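Local coordinates for protein 2-hydroxyisobutyryl-CoA synthetase (Aquincola tertiaricarbonis, PDB 6HDY) that belongs to the ANL superfamily of AMP-binding enzymes, as a CoA synthetase built from a large N-terminal and a smaller C-terminal domain, at residues Ser203-Asp211 / His227-Leu237. Sequence-based numbering, arbitrary orientation.
Sequences SARLVQWLD and HLAEVAREEKL
L228 pushes its branched end between S203, L206, V207 and L210, a knob-into-hole fit that joins two helices of the AMP-binding domain, 202-213 and 222-234, which lead into and out of strand 217-220 of its parallel sheet. The short segments cross at -80° with their axes 9.0 Å apart. L228 swings CG roughly opposite its own N (chi1 -155°), which carries the branch into the hole; there CD2 meets L210 CD1 tip to tip at 3.7 Å and also touches L206 CD2, while CD1 lies against V207 CG1 and S203 O. V207, a compact branched residue, reaches in return over the backbone of the other helix. Its CG1 rests 3.6 Å from L228 O and also packs on A232 CB, where the small alanine suits the close backbones. V231 CG1 covers the first turn at S203 and A204. Beyond E235, a Schellman motif with K236 at positive phi ends the helix and swings L237 back: its CD1 lies against V207 CG2 and, 3.6 Å from Q208 NE2, beside that amide, while CD2 approaches the D211 carboxylate. L206 and L210 also pack on C167 of strand 165-168, seating helix 202-213 on the sheet. At the more polar end, S203 OG is hydrogen-bonded to Y224 OH and, through one water, linked to H227; that water lies in the plane of the imidazole, 2.8 Å from H227 NE2.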
ATOM      1  N   SER A 203     -12.186   6.068  -2.809  1.00 36.58           N
ATOM      2  CA  SER A 203     -13.151   5.513  -3.763  1.00 36.76           C
ATOM      3  C   SER A 203     -13.658   6.549  -4.752  1.00 42.10           C
ATOM      4  O   SER A 203     -13.795   6.247  -5.943  1.00 41.23           O
ATOM      5  CB  SER A 203     -14.314   4.863  -3.021  1.00 42.59           C
ATOM      6  OG  SER A 203     -13.816   4.015  -2.000  1.00 52.55           O
ATOM      7  N   ALA A 204     -13.906   7.780  -4.268  1.00 40.78           N
ATOM      8  CA  ALA A 204     -14.365   8.871  -5.133  1.00 42.16           C
ATOM      9  C   ALA A 204     -13.262   9.212  -6.129  1.00 44.49           C
ATOM     10  O   ALA A 204     -13.548   9.420  -7.297  1.00 45.02           O
ATOM     11  CB  ALA A 204     -14.744  10.095  -4.303  1.00 44.36           C
ATOM     12  N   ARG A 205     -11.999   9.186  -5.686  1.00 40.61           N
ATOM     13  CA  ARG A 205     -10.865   9.467  -6.561  1.00 38.84           C
ATOM     14  C   ARG A 205     -10.577   8.315  -7.528  1.00 40.22           C
ATOM     15  O   ARG A 205     -10.284   8.561  -8.695  1.00 40.21           O
ATOM     16  CB  ARG A 205      -9.647   9.882  -5.745  1.00 37.23           C
ATOM     17  CG  ARG A 205      -9.759  11.329  -5.262  1.00 52.59           C
ATOM     18  CD  ARG A 205      -8.479  11.905  -4.666  1.00 67.08           C
ATOM     19  NE  ARG A 205      -8.076  11.193  -3.455  1.00 67.65           N
ATOM     20  CZ  ARG A 205      -7.249  10.155  -3.451  1.00 72.54           C
ATOM     21  NH1 ARG A 205      -6.952   9.543  -2.311  1.00 48.16           N
ATOM     22  NH2 ARG A 205      -6.721   9.714  -4.587  1.00 58.90           N
ATOM     23  N   LEU A 206     -10.738   7.066  -7.064  1.00 35.75           N
ATOM     24  CA  LEU A 206     -10.531   5.863  -7.866  1.00 33.57           C
ATOM     25  C   LEU A 206     -11.407   5.805  -9.090  1.00 38.49           C
ATOM     26  O   LEU A 206     -10.913   5.477 -10.156  1.00 39.07           O
ATOM     27  CB  LEU A 206     -10.719   4.578  -7.028  1.00 31.84           C
ATOM     28  CG  LEU A 206     -10.429   3.219  -7.745  1.00 33.34           C
ATOM     29  CD1 LEU A 206      -9.051   3.238  -8.493  1.00 30.18           C
ATOM     30  CD2 LEU A 206     -10.424   2.078  -6.725  1.00 34.92           C
ATOM     31  N   VAL A 207     -12.709   6.074  -8.939  1.00 37.03           N
ATOM     32  CA  VAL A 207     -13.655   6.035 -10.054  1.00 37.29           C
ATOM     33  C   VAL A 207     -13.211   7.005 -11.162  1.00 40.88           C
ATOM     34  O   VAL A 207     -13.246   6.622 -12.335  1.00 41.53           O
ATOM     35  CB  VAL A 207     -15.152   6.184  -9.644  1.00 41.26           C
ATOM     36  CG1 VAL A 207     -15.595   4.986  -8.809  1.00 40.00           C
ATOM     37  CG2 VAL A 207     -15.427   7.494  -8.903  1.00 41.65           C
ATOM     38  N   GLN A 208     -12.692   8.201 -10.785  1.00 36.86           N
ATOM     39  CA  GLN A 208     -12.136   9.164 -11.744  1.00 37.76           C
ATOM     40  C   GLN A 208     -10.922   8.564 -12.446  1.00 40.47           C
ATOM     41  O   GLN A 208     -10.843   8.682 -13.665  1.00 41.11           O
ATOM     42  CB  GLN A 208     -11.763  10.508 -11.077  1.00 39.80           C
ATOM     43  CG  GLN A 208     -12.951  11.316 -10.533  1.00 58.42           C
ATOM     44  CD  GLN A 208     -13.970  11.767 -11.582  1.00 78.95           C
ATOM     45  OE1 GLN A 208     -13.722  11.793 -12.811  1.00 69.56           O
ATOM     46  NE2 GLN A 208     -15.157  12.131 -11.106  1.00 72.40           N
ATOM     47  N   TRP A 209      -9.995   7.877 -11.687  1.00 34.50           N
ATOM     48  CA  TRP A 209      -8.819   7.227 -12.266  1.00 33.00           C
ATOM     49  C   TRP A 209      -9.183   6.096 -13.200  1.00 39.06           C
ATOM     50  O   TRP A 209      -8.516   5.927 -14.209  1.00 38.97           O
ATOM     51  CB  TRP A 209      -7.824   6.742 -11.188  1.00 29.76           C
ATOM     52  CG  TRP A 209      -6.941   7.838 -10.689  1.00 29.83           C
ATOM     53  CD1 TRP A 209      -7.241   8.748  -9.717  1.00 33.10           C
ATOM     54  CD2 TRP A 209      -5.631   8.165 -11.155  1.00 29.64           C
ATOM     55  NE1 TRP A 209      -6.198   9.617  -9.543  1.00 32.43           N
ATOM     56  CE2 TRP A 209      -5.194   9.289 -10.417  1.00 33.64           C
ATOM     57  CE3 TRP A 209      -4.759   7.596 -12.097  1.00 30.70           C
ATOM     58  CZ2 TRP A 209      -3.941   9.879 -10.620  1.00 32.73           C
ATOM     59  CZ3 TRP A 209      -3.510   8.172 -12.276  1.00 31.79           C
ATOM     60  CH2 TRP A 209      -3.125   9.308 -11.563  1.00 32.44           C
ATOM     61  N   LEU A 210     -10.232   5.316 -12.874  1.00 38.32           N
ATOM     62  CA  LEU A 210     -10.693   4.196 -13.712  1.00 39.13           C
ATOM     63  C   LEU A 210     -11.339   4.705 -15.011  1.00 47.47           C
ATOM     64  O   LEU A 210     -11.196   4.069 -16.061  1.00 47.25           O
ATOM     65  CB  LEU A 210     -11.687   3.303 -12.955  1.00 39.00           C
ATOM     66  CG  LEU A 210     -11.206   2.677 -11.630  1.00 41.62           C
ATOM     67  CD1 LEU A 210     -12.378   2.134 -10.852  1.00 41.39           C
ATOM     68  CD2 LEU A 210     -10.177   1.592 -11.853  1.00 43.31           C
ATOM     69  N   ASP A 211     -12.055   5.847 -14.932  1.00 46.59           N
ATOM     70  CA  ASP A 211     -12.688   6.493 -16.082  1.00 48.45           C
ATOM     71  C   ASP A 211     -11.609   7.064 -17.005  1.00 54.78           C
ATOM     72  O   ASP A 211     -11.717   6.919 -18.216  1.00 56.93           O
ATOM     73  CB  ASP A 211     -13.640   7.609 -15.616  1.00 51.30           C
ATOM     74  CG  ASP A 211     -14.542   8.165 -16.717  1.00 59.53           C
ATOM     75  OD1 ASP A 211     -15.546   7.496 -17.058  1.00 59.51           O
ATOM     76  OD2 ASP A 211     -14.276   9.291 -17.189  1.00 64.22           O
ATOM     77  N   HIS A 227     -19.402  -1.703  -3.847  1.00 41.75           N
ATOM     78  CA  HIS A 227     -19.363  -0.367  -3.248  1.00 43.36           C
ATOM     79  C   HIS A 227     -18.883   0.700  -4.229  1.00 47.81           C
ATOM     80  O   HIS A 227     -19.456   1.794  -4.288  1.00 48.63           O
ATOM     81  CB  HIS A 227     -18.557  -0.356  -1.943  1.00 44.00           C
ATOM     82  CG  HIS A 227     -18.332   1.016  -1.370  1.00 48.49           C
ATOM     83  ND1 HIS A 227     -19.378   1.909  -1.192  1.00 52.39           N
ATOM     84  CD2 HIS A 227     -17.182   1.598  -0.945  1.00 49.91           C
ATOM     85  CE1 HIS A 227     -18.839   2.995  -0.661  1.00 52.17           C
ATOM     86  NE2 HIS A 227     -17.520   2.864  -0.504  1.00 50.99           N
ATOM     87  N   LEU A 228     -17.862   0.356  -5.025  1.00 43.42           N
ATOM     88  CA  LEU A 228     -17.276   1.221  -6.039  1.00 43.06           C
ATOM     89  C   LEU A 228     -18.272   1.617  -7.151  1.00 48.38           C
ATOM     90  O   LEU A 228     -18.210   2.757  -7.621  1.00 49.60           O
ATOM     91  CB  LEU A 228     -15.995   0.567  -6.601  1.00 41.59           C
ATOM     92  CG  LEU A 228     -14.943   1.484  -7.196  1.00 45.66           C
ATOM     93  CD1 LEU A 228     -14.448   2.499  -6.172  1.00 45.93           C
ATOM     94  CD2 LEU A 228     -13.797   0.672  -7.748  1.00 45.32           C
ATOM     95  N   ALA A 229     -19.220   0.717  -7.528  1.00 44.32           N
ATOM     96  CA  ALA A 229     -20.251   1.026  -8.547  1.00 44.73           C
ATOM     97  C   ALA A 229     -21.249   2.079  -8.023  1.00 50.46           C
ATOM     98  O   ALA A 229     -21.696   2.945  -8.784  1.00 50.00           O
ATOM     99  CB  ALA A 229     -20.985  -0.235  -8.977  1.00 45.21           C
ATOM    100  N   GLU A 230     -21.559   2.023  -6.700  1.00 48.70           N
ATOM    101  CA  GLU A 230     -22.452   2.982  -6.036  1.00 50.63           C
ATOM    102  C   GLU A 230     -21.724   4.301  -5.978  1.00 54.72           C
ATOM    103  O   GLU A 230     -22.333   5.330  -6.239  1.00 57.83           O
ATOM    104  CB  GLU A 230     -22.822   2.552  -4.614  1.00 52.44           C
ATOM    105  CG  GLU A 230     -23.581   1.241  -4.514  1.00 62.53           C
ATOM    106  CD  GLU A 230     -23.663   0.683  -3.106  1.00 73.36           C
ATOM    107  OE1 GLU A 230     -24.611  -0.085  -2.835  1.00 64.58           O
ATOM    108  OE2 GLU A 230     -22.785   1.012  -2.273  1.00 62.39           O
ATOM    109  N   VAL A 231     -20.408   4.274  -5.684  1.00 48.18           N
ATOM    110  CA  VAL A 231     -19.598   5.490  -5.679  1.00 46.87           C
ATOM    111  C   VAL A 231     -19.515   6.080  -7.112  1.00 50.57           C
ATOM    112  O   VAL A 231     -19.701   7.291  -7.261  1.00 51.31           O
ATOM    113  CB  VAL A 231     -18.214   5.302  -5.003  1.00 46.84           C
ATOM    114  CG1 VAL A 231     -17.361   6.559  -5.125  1.00 45.42           C
ATOM    115  CG2 VAL A 231     -18.383   4.927  -3.535  1.00 46.55           C
ATOM    116  N   ALA A 232     -19.304   5.224  -8.152  1.00 44.91           N
ATOM    117  CA  ALA A 232     -19.235   5.653  -9.559  1.00 44.36           C
ATOM    118  C   ALA A 232     -20.532   6.361  -9.924  1.00 53.38           C
ATOM    119  O   ALA A 232     -20.498   7.477 -10.448  1.00 53.59           O
ATOM    120  CB  ALA A 232     -19.006   4.460 -10.482  1.00 43.70           C
ATOM    121  N   ARG A 233     -21.678   5.746  -9.572  1.00 53.03           N
ATOM    122  CA  ARG A 233     -22.976   6.330  -9.855  1.00 56.34           C
ATOM    123  C   ARG A 233     -23.195   7.613  -9.032  1.00 62.52           C
ATOM    124  O   ARG A 233     -23.507   8.621  -9.646  1.00 64.53           O
ATOM    125  CB  ARG A 233     -24.091   5.291  -9.721  1.00 59.27           C
ATOM    126  CG  ARG A 233     -23.986   4.211 -10.810  1.00 69.23           C
ATOM    127  CD  ARG A 233     -25.138   3.228 -10.793  1.00 81.06           C
ATOM    128  NE  ARG A 233     -25.091   2.316  -9.648  1.00 86.48           N
ATOM    129  CZ  ARG A 233     -24.580   1.089  -9.694  1.00101.17           C
ATOM    130  NH1 ARG A 233     -24.078   0.611 -10.827  1.00 87.58           N
ATOM    131  NH2 ARG A 233     -24.572   0.327  -8.605  1.00 83.58           N
ATOM    132  N   GLU A 234     -22.887   7.636  -7.707  1.00 58.83           N
ATOM    133  CA  GLU A 234     -22.976   8.867  -6.888  1.00 60.62           C
ATOM    134  C   GLU A 234     -22.132  10.010  -7.497  1.00 66.20           C
ATOM    135  O   GLU A 234     -22.522  11.176  -7.411  1.00 68.17           O
ATOM    136  CB  GLU A 234     -22.493   8.620  -5.450  1.00 61.01           C
ATOM    137  CG  GLU A 234     -23.505   7.950  -4.534  1.00 76.68           C
ATOM    138  CD  GLU A 234     -23.005   7.572  -3.148  1.00102.94           C
ATOM    139  OE1 GLU A 234     -21.858   7.076  -3.028  1.00 83.49           O
ATOM    140  OE2 GLU A 234     -23.791   7.720  -2.184  1.00107.13           O
ATOM    141  N   GLU A 235     -20.986   9.654  -8.124  1.00 61.22           N
ATOM    142  CA  GLU A 235     -20.018  10.547  -8.772  1.00 60.56           C
ATOM    143  C   GLU A 235     -20.368  10.860 -10.242  1.00 67.19           C
ATOM    144  O   GLU A 235     -19.546  11.438 -10.964  1.00 66.54           O
ATOM    145  CB  GLU A 235     -18.608   9.931  -8.660  1.00 58.74           C
ATOM    146  CG  GLU A 235     -17.526  10.921  -8.285  1.00 66.05           C
ATOM    147  CD  GLU A 235     -17.621  11.565  -6.916  1.00 74.59           C
ATOM    148  OE1 GLU A 235     -18.402  11.079  -6.065  1.00 51.54           O
ATOM    149  OE2 GLU A 235     -16.883  12.550  -6.689  1.00 72.27           O
ATOM    150  N   LYS A 236     -21.600  10.482 -10.665  1.00 66.55           N
ATOM    151  CA  LYS A 236     -22.190  10.666 -12.004  1.00 68.50           C
ATOM    152  C   LYS A 236     -21.317  10.053 -13.147  1.00 70.13           C
ATOM    153  O   LYS A 236     -21.305  10.557 -14.277  1.00 71.76           O
ATOM    154  CB  LYS A 236     -22.572  12.143 -12.264  1.00 73.36           C
ATOM    155  CG  LYS A 236     -23.870  12.570 -11.560  1.00 89.36           C
ATOM    156  CD  LYS A 236     -24.176  14.058 -11.745  1.00103.05           C
ATOM    157  CE  LYS A 236     -25.257  14.563 -10.811  1.00113.30           C
ATOM    158  NZ  LYS A 236     -25.529  16.016 -11.011  1.00118.47           N
ATOM    159  N   LEU A 237     -20.634   8.929 -12.840  1.00 61.95           N
ATOM    160  CA  LEU A 237     -19.825   8.161 -13.784  1.00 59.92           C
ATOM    161  C   LEU A 237     -20.481   6.801 -13.964  1.00 63.67           C
ATOM    162  O   LEU A 237     -21.076   6.276 -13.018  1.00 65.66           O
ATOM    163  CB  LEU A 237     -18.371   7.984 -13.294  1.00 57.23           C
ATOM    164  CG  LEU A 237     -17.496   9.241 -13.130  1.00 61.36           C
ATOM    165  CD1 LEU A 237     -16.215   8.906 -12.398  1.00 59.12           C
ATOM    166  CD2 LEU A 237     -17.152   9.881 -14.476  1.00 63.70           C
TER
HETATM  167  O   HOH W   1     -14.955   3.485   0.351  1.00 46.91           O